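Local coordinates for protein dehydratase, IlvD/Edd family (Caulobacter crescentus, PDB 5OYN) that catalyses the dehydration of D-xylonate to 2-dehydro-3-deoxy-D-arabinonate, and of D-gluconate, with the help of a [2Fe-2S] cluster and a magnesium ion, at residues 235-240 with 328-333; 161-166 with 202-207; 449-454 with 477-482; 456-461 with 521-526. All blocks are in the same frame, centred on the assembly; numbering follows the deposited sequence.

Contact 1 of 4, residues 235-240 with 328-333; sequences AIPAPY and LGERFH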
loop_
_atom_site.group_PDB
_atom_site.type_symbol
_atom_site.label_atom_id
_atom_site.label_comp_id
_atom_site.label_asym_id
_atom_site.label_seq_id
_atom_site.Cartn_x
_atom_site.Cartn_y
_atom_site.Cartn_z
ATOM N N ALA A 235 23.662 6.394 -9.162
ATOM C CA ALA A 235 23.577 5.657 -10.416
ATOM C C ALA A 235 22.778 4.363 -10.345
ATOM O O ALA A 235 22.465 3.818 -11.412
ATOM C CB ALA A 235 24.974 5.320 -10.938
ATOM N N ILE A 236 22.476 3.846 -9.152
ATOM C CA ILE A 236 21.754 2.566 -9.059
ATOM C C ILE A 236 20.450 2.662 -9.843
ATOM O O ILE A 236 19.669 3.612 -9.632
ATOM C CB ILE A 236 21.470 2.190 -7.593
ATOM C CG1 ILE A 236 22.679 2.448 -6.693
ATOM C CG2 ILE A 236 21.081 0.723 -7.514
ATOM C CD1 ILE A 236 22.347 2.473 -5.212
ATOM N N PRO A 237 20.176 1.751 -10.777
ATOM C CA PRO A 237 18.879 1.785 -11.469
ATOM C C PRO A 237 17.733 1.501 -10.502
ATOM O O PRO A 237 17.839 0.649 -9.614
ATOM C CB PRO A 237 19.018 0.686 -12.535
ATOM C CG PRO A 237 20.512 0.571 -12.751
ATOM C CD PRO A 237 21.084 0.751 -11.370
ATOM N N ALA A 238 16.633 2.225 -10.691
ATOM C CA ALA A 238 15.487 2.138 -9.786
ATOM C C ALA A 238 15.016 0.719 -9.429
ATOM O O ALA A 238 14.684 0.498 -8.253
ATOM C CB ALA A 238 14.335 2.952 -10.386
ATOM N N PRO A 239 14.945 -0.262 -10.332
ATOM C CA PRO A 239 14.443 -1.579 -9.916
ATOM C C PRO A 239 15.461 -2.537 -9.316
ATOM O O PRO A 239 15.051 -3.639 -8.939
ATOM C CB PRO A 239 13.864 -2.171 -11.217
ATOM C CG PRO A 239 14.025 -1.106 -12.275
ATOM C CD PRO A 239 15.056 -0.164 -11.795
ATOM N N TYR A 240 16.743 -2.188 -9.197
ATOM C CA TYR A 240 17.687 -3.067 -8.503
ATOM C C TYR A 240 17.399 -3.080 -7.009
ATOM O O TYR A 240 16.955 -2.086 -6.429
ATOM C CB TYR A 240 19.136 -2.609 -8.694
ATOM C CG TYR A 240 19.778 -2.896 -10.025
ATOM C CD1 TYR A 240 19.016 -3.055 -11.173
ATOM C CD2 TYR A 240 21.161 -2.970 -10.136
ATOM C CE1 TYR A 240 19.608 -3.281 -12.400
ATOM C CE2 TYR A 240 21.772 -3.188 -11.357
ATOM C CZ TYR A 240 20.988 -3.350 -12.492
ATOM O OH TYR A 240 21.591 -3.576 -13.719
ATOM N N LEU A 328 24.105 2.936 -21.396
ATOM C CA LEU A 328 23.039 3.569 -20.634
ATOM C C LEU A 328 23.280 3.367 -19.143
ATOM O O LEU A 328 24.329 2.848 -18.748
ATOM C CB LEU A 328 21.687 3.005 -21.055
ATOM C CG LEU A 328 21.299 3.119 -22.534
ATOM C CD1 LEU A 328 19.902 2.575 -22.754
ATOM C CD2 LEU A 328 21.354 4.537 -23.010
ATOM N N GLY A 329 22.306 3.757 -18.316
ATOM C CA GLY A 329 22.523 3.823 -16.872
ATOM C C GLY A 329 22.939 2.511 -16.225
ATOM O O GLY A 329 23.690 2.510 -15.245
ATOM N N GLU A 330 22.473 1.384 -16.755
ATOM C CA GLU A 330 22.842 0.106 -16.162
ATOM C C GLU A 330 24.337 -0.138 -16.263
ATOM O O GLU A 330 24.987 -0.482 -15.272
ATOM C CB GLU A 330 22.078 -1.028 -16.832
ATOM C CG GLU A 330 20.618 -1.135 -16.412
ATOM C CD GLU A 330 20.072 -2.516 -16.662
ATOM O OE1 GLU A 330 20.403 -3.400 -15.848
ATOM O OE2 GLU A 330 19.347 -2.726 -17.671
ATOM N N ARG A 331 24.906 0.017 -17.461
ATOM C CA ARG A 331 26.342 -0.208 -17.611
ATOM C C ARG A 331 27.145 0.799 -16.786
ATOM O O ARG A 331 28.167 0.446 -16.173
ATOM C CB ARG A 331 26.731 -0.148 -19.085
ATOM C CG ARG A 331 26.294 -1.362 -19.901
ATOM C CD ARG A 331 26.965 -2.653 -19.438
ATOM N NE ARG A 331 28.430 -2.666 -19.536
ATOM C CZ ARG A 331 29.126 -2.985 -20.633
ATOM N NH1 ARG A 331 28.507 -3.295 -21.763
ATOM N NH2 ARG A 331 30.454 -2.992 -20.604
ATOM N N PHE A 332 26.673 2.050 -16.729
ATOM C CA PHE A 332 27.375 3.059 -15.959
ATOM C C PHE A 332 27.481 2.645 -14.496
ATOM O O PHE A 332 28.573 2.660 -13.909
ATOM C CB PHE A 332 26.673 4.410 -16.108
ATOM C CG PHE A 332 27.305 5.510 -15.289
ATOM C CD1 PHE A 332 28.681 5.735 -15.342
ATOM C CD2 PHE A 332 26.529 6.308 -14.455
ATOM C CE1 PHE A 332 29.264 6.727 -14.591
ATOM C CE2 PHE A 332 27.107 7.305 -13.697
ATOM C CZ PHE A 332 28.474 7.513 -13.761
ATOM N N HIS A 333 26.362 2.228 -13.901
ATOM C CA HIS A 333 26.378 1.904 -12.478
ATOM C C HIS A 333 27.171 0.627 -12.201
ATOM O O HIS A 333 27.847 0.518 -11.171
ATOM C CB HIS A 333 24.947 1.787 -11.941
ATOM C CG HIS A 333 24.882 1.148 -10.590
ATOM N ND1 HIS A 333 24.643 -0.198 -10.416
ATOM C CD2 HIS A 333 25.104 1.655 -9.354
ATOM C CE1 HIS A 333 24.695 -0.489 -9.129
ATOM N NE2 HIS A 333 24.973 0.618 -8.463
HETATM O O HOH W 1 23.341 5.435 -13.933
#

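Contact 2 of 4, residues 161-166 with 202-207; sequences GPMLDG and SSAPSA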
loop_
_atom_site.group_PDB
_atom_site.type_symbol
_atom_site.label_atom_id
_atom_site.label_comp_id
_atom_site.label_asym_id
_atom_site.label_seq_id
_atom_site.Cartn_x
_atom_site.Cartn_y
_atom_site.Cartn_z
ATOM N N GLY A 161 16.943 6.705 -9.248
ATOM C CA GLY A 161 17.737 5.934 -10.175
ATOM C C GLY A 161 17.116 5.905 -11.557
ATOM O O GLY A 161 15.926 6.186 -11.733
ATOM N N PRO A 162 17.898 5.550 -12.570
ATOM C CA PRO A 162 17.358 5.472 -13.931
ATOM C C PRO A 162 16.613 4.159 -14.186
ATOM O O PRO A 162 16.689 3.195 -13.420
ATOM C CB PRO A 162 18.616 5.567 -14.791
ATOM C CG PRO A 162 19.625 4.853 -13.977
ATOM C CD PRO A 162 19.334 5.228 -12.540
ATOM N N MET A 163 15.885 4.141 -15.301
ATOM C CA MET A 163 15.235 2.927 -15.770
ATOM C C MET A 163 16.268 1.916 -16.255
ATOM O O MET A 163 17.457 2.217 -16.400
ATOM C CB MET A 163 14.270 3.243 -16.909
ATOM C CG MET A 163 13.014 3.933 -16.472
ATOM S SD MET A 163 12.055 4.541 -17.865
ATOM C CE MET A 163 13.264 5.504 -18.769
ATOM N N LEU A 164 15.799 0.697 -16.517
ATOM C CA LEU A 164 16.660 -0.324 -17.092
ATOM C C LEU A 164 16.984 0.026 -18.547
ATOM O O LEU A 164 16.390 0.933 -19.136
ATOM C CB LEU A 164 15.988 -1.689 -17.001
ATOM C CG LEU A 164 15.660 -2.173 -15.591
ATOM C CD1 LEU A 164 14.832 -3.459 -15.646
ATOM C CD2 LEU A 164 16.939 -2.370 -14.794
ATOM N N ASP A 165 17.946 -0.696 -19.126
ATOM C CA ASP A 165 18.283 -0.484 -20.533
ATOM C C ASP A 165 17.073 -0.776 -21.409
ATOM O O ASP A 165 16.334 -1.729 -21.173
ATOM C CB ASP A 165 19.432 -1.392 -20.991
ATOM C CG ASP A 165 20.728 -1.186 -20.225
ATOM O OD1 ASP A 165 20.921 -0.115 -19.585
ATOM O OD2 ASP A 165 21.570 -2.126 -20.284
ATOM N N GLY A 166 16.883 0.030 -22.442
ATOM C CA GLY A 166 15.834 -0.205 -23.418
ATOM C C GLY A 166 16.446 -0.768 -24.686
ATOM O O GLY A 166 17.566 -0.409 -25.059
ATOM N N SER A 202 9.809 1.518 -26.244
ATOM C CA SER A 202 10.902 0.630 -25.875
ATOM C C SER A 202 11.968 1.337 -25.048
ATOM O O SER A 202 12.756 0.669 -24.371
ATOM C CB SER A 202 11.532 0.026 -27.125
ATOM O OG SER A 202 10.954 -1.224 -27.423
ATOM N N SER A 203 12.015 2.669 -25.087
ATOM C CA SER A 203 13.040 3.394 -24.351
ATOM C C SER A 203 12.775 3.421 -22.852
ATOM O O SER A 203 13.690 3.761 -22.092
ATOM C CB SER A 203 13.159 4.822 -24.890
ATOM O OG SER A 203 12.322 5.725 -24.176
ATOM N N ALA A 204 11.555 3.068 -22.415
ATOM C CA ALA A 204 11.129 3.162 -21.022
ATOM C C ALA A 204 10.655 1.787 -20.575
ATOM O O ALA A 204 9.449 1.544 -20.481
ATOM C CB ALA A 204 10.024 4.201 -20.839
ATOM N N PRO A 205 11.568 0.867 -20.277
ATOM C CA PRO A 205 11.168 -0.505 -19.947
ATOM C C PRO A 205 10.796 -0.774 -18.493
ATOM O O PRO A 205 10.441 -1.921 -18.182
ATOM C CB PRO A 205 12.421 -1.299 -20.324
ATOM C CG PRO A 205 13.533 -0.354 -20.035
ATOM C CD PRO A 205 13.027 1.006 -20.399
ATOM N N SER A 206 10.856 0.209 -17.595
ATOM C CA SER A 206 10.663 -0.064 -16.170
ATOM C C SER A 206 10.484 1.255 -15.425
ATOM O O SER A 206 10.464 2.336 -16.023
ATOM C CB SER A 206 11.847 -0.839 -15.595
ATOM O OG SER A 206 12.912 0.051 -15.258
ATOM N N ALA A 207 10.376 1.158 -14.100
ATOM C CA ALA A 207 10.350 2.343 -13.263
ATOM C C ALA A 207 11.740 3.008 -13.210
ATOM O O ALA A 207 12.778 2.367 -13.409
ATOM C CB ALA A 207 9.865 1.977 -11.861
#

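Contact 3 of 4, residues 449-454 with 477-482; sequences LEIDER and QPPDHL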
loop_
_atom_site.group_PDB
_atom_site.type_symbol
_atom_site.label_atom_id
_atom_site.label_comp_id
_atom_site.label_asym_id
_atom_site.label_seq_id
_atom_site.Cartn_x
_atom_site.Cartn_y
_atom_site.Cartn_z
ATOM N N LEU A 449 13.580 30.086 -47.578
ATOM C CA LEU A 449 14.719 30.492 -46.767
ATOM C C LEU A 449 16.045 29.962 -47.288
ATOM O O LEU A 449 17.091 30.389 -46.787
ATOM C CB LEU A 449 14.527 30.055 -45.312
ATOM C CG LEU A 449 13.194 30.523 -44.752
ATOM C CD1 LEU A 449 12.819 29.658 -43.573
ATOM C CD2 LEU A 449 13.275 31.996 -44.365
ATOM N N GLU A 450 16.025 29.069 -48.278
ATOM C CA GLU A 450 17.239 28.545 -48.897
ATOM C C GLU A 450 18.313 28.209 -47.869
ATOM O O GLU A 450 19.345 28.889 -47.786
ATOM C CB GLU A 450 17.788 29.536 -49.922
ATOM C CG GLU A 450 17.180 29.377 -51.304
ATOM C CD GLU A 450 17.650 30.442 -52.272
ATOM O OE1 GLU A 450 18.250 31.443 -51.814
ATOM O OE2 GLU A 450 17.412 30.278 -53.491
ATOM N N ILE A 451 18.069 27.166 -47.085
ATOM C CA ILE A 451 18.969 26.735 -46.022
ATOM C C ILE A 451 19.988 25.766 -46.606
ATOM O O ILE A 451 19.664 24.956 -47.483
ATOM C CB ILE A 451 18.163 26.098 -44.869
ATOM C CG1 ILE A 451 17.008 27.022 -44.457
ATOM C CG2 ILE A 451 19.058 25.796 -43.679
ATOM C CD1 ILE A 451 16.418 26.727 -43.082
ATOM N N ASP A 452 21.231 25.862 -46.146
ATOM C CA ASP A 452 22.269 24.936 -46.592
ATOM C C ASP A 452 23.258 24.735 -45.452
ATOM O O ASP A 452 23.078 25.261 -44.350
ATOM C CB ASP A 452 22.958 25.427 -47.875
ATOM C CG ASP A 452 23.542 26.851 -47.752
ATOM O OD1 ASP A 452 23.880 27.307 -46.629
ATOM O OD2 ASP A 452 23.670 27.519 -48.807
ATOM N N GLU A 453 24.333 24.002 -45.745
ATOM C CA GLU A 453 25.256 23.534 -44.718
ATOM C C GLU A 453 25.926 24.653 -43.926
ATOM O O GLU A 453 26.491 24.380 -42.862
ATOM C CB GLU A 453 26.310 22.655 -45.376
ATOM C CG GLU A 453 25.824 22.118 -46.704
ATOM C CD GLU A 453 26.909 21.395 -47.461
ATOM O OE1 GLU A 453 26.576 20.464 -48.235
ATOM O OE2 GLU A 453 28.093 21.753 -47.266
ATOM N N ARG A 454 25.884 25.899 -44.394
ATOM C CA ARG A 454 26.586 26.979 -43.710
ATOM C C ARG A 454 25.637 27.918 -42.968
ATOM O O ARG A 454 25.992 29.071 -42.699
ATOM C CB ARG A 454 27.462 27.762 -44.693
ATOM C CG ARG A 454 28.144 26.903 -45.762
ATOM C CD ARG A 454 29.214 25.983 -45.191
ATOM N NE ARG A 454 29.981 26.609 -44.112
ATOM C CZ ARG A 454 31.014 26.032 -43.499
ATOM N NH1 ARG A 454 31.415 24.815 -43.868
ATOM N NH2 ARG A 454 31.649 26.667 -42.517
ATOM N N GLN A 477 16.629 20.584 -35.624
ATOM C CA GLN A 477 17.246 19.705 -36.611
ATOM C C GLN A 477 17.256 20.348 -38.005
ATOM O O GLN A 477 16.435 21.227 -38.296
ATOM C CB GLN A 477 16.527 18.350 -36.671
ATOM C CG GLN A 477 15.120 18.370 -37.255
ATOM C CD GLN A 477 14.592 16.962 -37.511
ATOM O OE1 GLN A 477 14.919 16.021 -36.778
ATOM N NE2 GLN A 477 13.780 16.808 -38.555
ATOM N N PRO A 478 18.180 19.935 -38.879
ATOM C CA PRO A 478 18.222 20.472 -40.243
ATOM C C PRO A 478 16.897 20.282 -40.958
ATOM O O PRO A 478 16.096 19.414 -40.581
ATOM C CB PRO A 478 19.326 19.640 -40.912
ATOM C CG PRO A 478 20.190 19.190 -39.805
ATOM C CD PRO A 478 19.296 19.009 -38.621
ATOM N N PRO A 479 16.629 21.078 -41.995
ATOM C CA PRO A 479 15.455 20.824 -42.840
ATOM C C PRO A 479 15.570 19.480 -43.545
ATOM O O PRO A 479 16.642 18.871 -43.609
ATOM C CB PRO A 479 15.471 21.983 -43.844
ATOM C CG PRO A 479 16.341 23.035 -43.209
ATOM C CD PRO A 479 17.350 22.300 -42.385
ATOM N N ASP A 480 14.435 19.013 -44.070
ATOM C CA ASP A 480 14.377 17.647 -44.577
ATOM C C ASP A 480 15.345 17.450 -45.734
ATOM O O ASP A 480 16.064 16.441 -45.789
ATOM C CB ASP A 480 12.954 17.296 -45.010
ATOM C CG ASP A 480 11.939 17.420 -43.880
ATOM O OD1 ASP A 480 12.329 17.758 -42.737
ATOM O OD2 ASP A 480 10.737 17.183 -44.144
ATOM N N HIS A 481 15.395 18.415 -46.661
ATOM C CA HIS A 481 16.230 18.243 -47.846
ATOM C C HIS A 481 17.693 18.036 -47.472
ATOM O O HIS A 481 18.390 17.249 -48.121
ATOM C CB HIS A 481 16.047 19.429 -48.808
ATOM C CG HIS A 481 16.795 20.671 -48.427
ATOM N ND1 HIS A 481 16.167 21.795 -47.930
ATOM C CD2 HIS A 481 18.112 20.986 -48.513
ATOM C CE1 HIS A 481 17.067 22.736 -47.699
ATOM N NE2 HIS A 481 18.255 22.269 -48.040
ATOM N N LEU A 482 18.156 18.685 -46.398
ATOM C CA LEU A 482 19.521 18.471 -45.920
ATOM C C LEU A 482 19.666 17.126 -45.214
ATOM O O LEU A 482 20.680 16.433 -45.391
ATOM C CB LEU A 482 19.939 19.610 -44.988
ATOM C CG LEU A 482 20.394 20.886 -45.698
ATOM C CD1 LEU A 482 19.870 22.123 -44.995
ATOM C CD2 LEU A 482 21.903 20.919 -45.803
#

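Contact 4 of 4, residues 456-461 with 521-526; sequences ILVIRG and SWLRTG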
loop_
_atom_site.group_PDB
_atom_site.type_symbol
_atom_site.label_atom_id
_atom_site.label_comp_id
_atom_site.label_asym_id
_atom_site.label_seq_id
_atom_site.Cartn_x
_atom_site.Cartn_y
_atom_site.Cartn_z
ATOM N N ILE A 456 23.083 28.622 -39.439
ATOM C CA ILE A 456 23.007 28.330 -38.012
ATOM C C ILE A 456 21.579 28.615 -37.548
ATOM O O ILE A 456 21.081 29.737 -37.704
ATOM C CB ILE A 456 24.037 29.134 -37.191
ATOM C CG1 ILE A 456 23.766 28.987 -35.695
ATOM C CG2 ILE A 456 24.057 30.612 -37.603
ATOM C CD1 ILE A 456 24.919 29.408 -34.833
ATOM N N LEU A 457 20.918 27.600 -36.993
ATOM C CA LEU A 457 19.522 27.739 -36.603
ATOM C C LEU A 457 19.419 28.397 -35.233
ATOM O O LEU A 457 20.075 27.980 -34.271
ATOM C CB LEU A 457 18.829 26.382 -36.620
ATOM C CG LEU A 457 19.058 25.620 -37.936
ATOM C CD1 LEU A 457 18.649 24.159 -37.804
ATOM C CD2 LEU A 457 18.336 26.286 -39.112
ATOM N N VAL A 458 18.616 29.447 -35.159
ATOM C CA VAL A 458 18.540 30.298 -33.986
ATOM C C VAL A 458 17.087 30.359 -33.554
ATOM O O VAL A 458 16.187 30.499 -34.393
ATOM C CB VAL A 458 19.093 31.718 -34.265
ATOM C CG1 VAL A 458 18.864 32.641 -33.074
ATOM C CG2 VAL A 458 20.570 31.665 -34.594
ATOM N N ILE A 459 16.856 30.242 -32.249
ATOM C CA ILE A 459 15.520 30.308 -31.680
ATOM C C ILE A 459 15.556 31.293 -30.524
ATOM O O ILE A 459 16.528 31.328 -29.762
ATOM C CB ILE A 459 15.030 28.911 -31.227
ATOM C CG1 ILE A 459 13.606 28.985 -30.672
ATOM C CG2 ILE A 459 15.989 28.299 -30.214
ATOM C CD1 ILE A 459 12.836 27.694 -30.828
ATOM N N ARG A 460 14.511 32.113 -30.410
ATOM C CA ARG A 460 14.451 33.145 -29.384
ATOM C C ARG A 460 13.049 33.205 -28.795
ATOM O O ARG A 460 12.076 32.748 -29.402
ATOM C CB ARG A 460 14.845 34.529 -29.933
ATOM C CG ARG A 460 13.960 35.018 -31.076
ATOM C CD ARG A 460 13.773 36.536 -31.076
ATOM N NE ARG A 460 13.253 36.980 -32.370
ATOM C CZ ARG A 460 13.978 37.587 -33.307
ATOM N NH1 ARG A 460 15.260 37.843 -33.094
ATOM N NH2 ARG A 460 13.418 37.938 -34.460
ATOM N N GLY A 461 12.959 33.799 -27.607
ATOM C CA GLY A 461 11.727 33.843 -26.854
ATOM C C GLY A 461 11.481 32.640 -25.973
ATOM O O GLY A 461 10.363 32.484 -25.454
ATOM N N SER A 521 17.438 39.864 -29.439
ATOM C CA SER A 521 16.209 40.572 -29.798
ATOM C C SER A 521 16.329 41.278 -31.140
ATOM O O SER A 521 15.317 41.463 -31.825
ATOM C CB SER A 521 15.811 41.575 -28.712
ATOM O OG SER A 521 16.939 42.157 -28.089
ATOM N N TRP A 522 17.541 41.666 -31.549
ATOM C CA TRP A 522 17.709 42.413 -32.786
ATOM C C TRP A 522 18.287 41.596 -33.929
ATOM O O TRP A 522 18.335 42.101 -35.056
ATOM C CB TRP A 522 18.580 43.663 -32.563
ATOM C CG TRP A 522 19.898 43.494 -31.821
ATOM C CD1 TRP A 522 20.170 43.866 -30.522
ATOM C CD2 TRP A 522 21.126 42.979 -32.351
ATOM N NE1 TRP A 522 21.486 43.588 -30.212
ATOM C CE2 TRP A 522 22.091 43.037 -31.314
ATOM C CE3 TRP A 522 21.500 42.456 -33.590
ATOM C CZ2 TRP A 522 23.403 42.594 -31.487
ATOM C CZ3 TRP A 522 22.811 42.016 -33.762
ATOM C CH2 TRP A 522 23.744 42.090 -32.716
ATOM N N LEU A 523 18.714 40.360 -33.684
ATOM C CA LEU A 523 19.247 39.539 -34.763
ATOM C C LEU A 523 18.155 39.219 -35.780
ATOM O O LEU A 523 16.970 39.120 -35.449
ATOM C CB LEU A 523 19.860 38.260 -34.199
ATOM C CG LEU A 523 20.319 37.141 -35.133
ATOM C CD1 LEU A 523 21.784 37.293 -35.516
ATOM C CD2 LEU A 523 20.119 35.828 -34.422
ATOM N N ARG A 524 18.553 39.107 -37.043
ATOM C CA ARG A 524 17.602 38.856 -38.114
ATOM C C ARG A 524 18.180 37.816 -39.056
ATOM O O ARG A 524 19.397 37.725 -39.230
ATOM C CB ARG A 524 17.256 40.136 -38.888
ATOM C CG ARG A 524 16.908 41.332 -38.015
ATOM C CD ARG A 524 15.470 41.278 -37.530
ATOM N NE ARG A 524 15.090 42.451 -36.742
ATOM C CZ ARG A 524 14.938 42.448 -35.419
ATOM N NH1 ARG A 524 15.143 41.328 -34.729
ATOM N NH2 ARG A 524 14.584 43.563 -34.779
ATOM N N THR A 525 17.288 37.020 -39.648
ATOM C CA THR A 525 17.701 35.989 -40.592
ATOM C C THR A 525 18.572 36.600 -41.688
ATOM O O THR A 525 18.385 37.751 -42.086
ATOM C CB THR A 525 16.459 35.309 -41.182
ATOM O OG1 THR A 525 15.665 34.774 -40.114
ATOM C CG2 THR A 525 16.829 34.185 -42.121
ATOM N N GLY A 526 19.559 35.839 -42.153
ATOM C CA GLY A 526 20.482 36.318 -43.151
ATOM C C GLY A 526 21.730 36.977 -42.600
ATOM O O GLY A 526 22.740 37.062 -43.320
#

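Contact 1 of 4, residues 235-240 with 328-333
One face of the His333 ring lies against Ile236 CA, while Ala235 CB sits at the ring edge, and this is the close part of the contact. Ile236 CA is 3.7 Å from the centroid of the His333 ring, in a CH-pi contact. Ile236 CG1 lies 3.4 Å from His333 NE2. The His333 ring gets there because CG is anti to the backbone N (chi1 166°). His333 CB meets Ala235 CB at 3.7 Å, and Ala235 CB also touches CD2 and CE2 of Phe332.

Pro237 lies against both Glu330 and His333. Its CG is 4.0 Å from Glu330 CG, its CD is near His333 ND1, and the same CD lies over the centre of the Tyr240 ring. Tyr240 OH donates a hydrogen bond to Glu330 OE1, with the oxygen at the ring edge and the carboxylate 85° from the ring plane. The modelled O-O distance is very short and is best treated as doubtful. Glu330 OE2 has a second partner in Asp165 N.

The looser part holds a water. It donates to Ala235 O at 3.1 Å and to Gly329 O at 3.2 Å, bridging two carbonyls that do not meet directly.

Leu164 of a second subunit packs on Tyr240. The contact joins the loop between helices 215-225 and 241-259 to the first turn of helix 329-335, and Glu242 and Met246 of helix 241-259 touch Ile236.

Contact 2 of 4, residues 161-166 with 202-207
Ser202 O faces Gly166 CA at 3.3 Å, a CA-H...O contact at the start of the second segment. Next, Ser203 O lies near the methyl end of Met163. Ala204 meets the sulfur itself, with Met163 SD 3.6 Å from Ala204 CB. The Met163 chain bends at chi3 (-53°), which turns CE back along residues 203 and 204.

Pro205 points its ring at the carbonyls of the other segment. Its CG is 3.3 Å from Leu164 O and equally far from Asp165 O, and it also touches Leu164 CB.

Ser206 makes the hydrogen bond of the contact. Its OG accepts from Leu164 N at 3.2 Å, nearly straight at 163°. The same OG donates to Ala207 O at 3.0 Å, so two hydrogen bonds, one accepted and one donated, fix the hydroxyl. The carbonyl oxygen of Ser206 lies against Met163 CG and SD. Ala207 O receives a CA-H...O contact from Met163 CA.

The Met163 side chain is about 5 Å from that of the cluster ligand Cys210, consistent with a place in the second shell. Leu164 of a second subunit meets its own counterpart here. The loop after strand 155-159 thus lies against the loop that connects helix 193-202 to helix 215-225.

Contact 3 of 4, residues 449-454 with 477-482
The backbones of Ile451 and Pro479 stay well apart, with CA atoms 7.6 Å from each other, and those of Asp452 and Leu482 are 7.1 Å apart, so side chains bridge most of the gap.

Ile451 is the centre of the contact. Its CD1 touches Pro479 CG at 3.7 Å. CG1 is anti to the carbonyl carbon (chi1 -50°) and carries CD1 along the proline. Ile451 CG2 touches Pro479 CG and also lies 4.0 Å from Leu482 CD1. The Ile451 and Leu482 side chains run at about a right angle to each other.

Leu482 spreads its two methyls along the first segment. CD1 lies by Ile451 O and Asp452 CA. Leu482 CD2 lies 3.9 Å from Glu453 N and loosely against Glu453 CG.

His481 adds a polar contact on the solvent-exposed side. Its CG sits between the backbone N and the carbonyl carbon (chi1 79°), which swings the ring toward the first segment. His481 NE2 points to Ile451 O at 3.1 Å with the oxygen at the ring edge. The bond is weak, as the N-H...O angle is 134°.

Pro479 is the N-cap residue of helix 480-484. Ile487 touches both Leu482 and Glu453, and Ile444 packs on Pro479. The contact lies away from the metal and cluster sites. It joins the loop between helix 436-443 and strand 455-460 to the start of helix 480-484.

Contact 4 of 4, residues 456-461 with 521-526
Strand 455-460 belongs to the mixed sheet of the C-terminal region, and Val458 and Arg460 reach from it to the loop that precedes strand 528-532. Val458 and Leu523 meet tip to tip, with Val458 CG1 3.7 Å from Leu523 CD2. Leu523 CG, anti to the backbone N (chi1 172°), carries CD2 to the valine.

Arg460 makes the polar half. Its NH1 donates to Leu523 O at 3.2 Å, almost perfectly straight at 175°, with the oxygen in the guanidinium plane. NH1 also bonds Leu520 O, and NE forms a salt bridge with Asp435, so the group is fixed from several sides.

Arg524 curls back on its own loop. Its NH1 bonds Ser521 O at 2.9 Å and Leu523 O at 3.0 Å, the latter from above the carbonyl plane. Leu523 O therefore accepts from two arginines, which approach from opposite faces of its plane. The guanidinium planes stand 89° apart, and Arg460 NH2 comes within 3.8 Å of Arg524 NH1. Any repulsion between these like charges would probably be eased by the carbonyls and by Asp435. Trp522 O lies over one face of the Arg524 guanidinium.

Val433 of the adjacent strand 426-435 touches both Leu523 and Arg460. The arrangement is a loop packed on a sheet, with an apolar contact beside arginines that bond loop carbonyls, in the C-terminal part of this IlvD/Edd dehydratase.

Overall arrangement
Along the chain, contact 2 closes before contact 1 opens, and both precede contacts 3 and 4, whose segments alternate. Contacts 1 and 2 lie in the N-terminal part of the dehydratase, with centres about 9 Å apart. They touch directly: Ala238 N is 2.9 Å from Pro162 O, a probable hydrogen bond. Both reach the second subunit, and contact 2 also a third, consistent with a region between the cluster surroundings and the subunit interfaces. Contacts 3 and 4 lie in the C-terminal part, centres about 15 Å apart. Residues 449-454 lead into strand 455-460, which carries contact 4. Each of contacts 1 and 2 is about 34 to 40 Å, centre to centre, from contacts 3 and 4, which meet no other subunit.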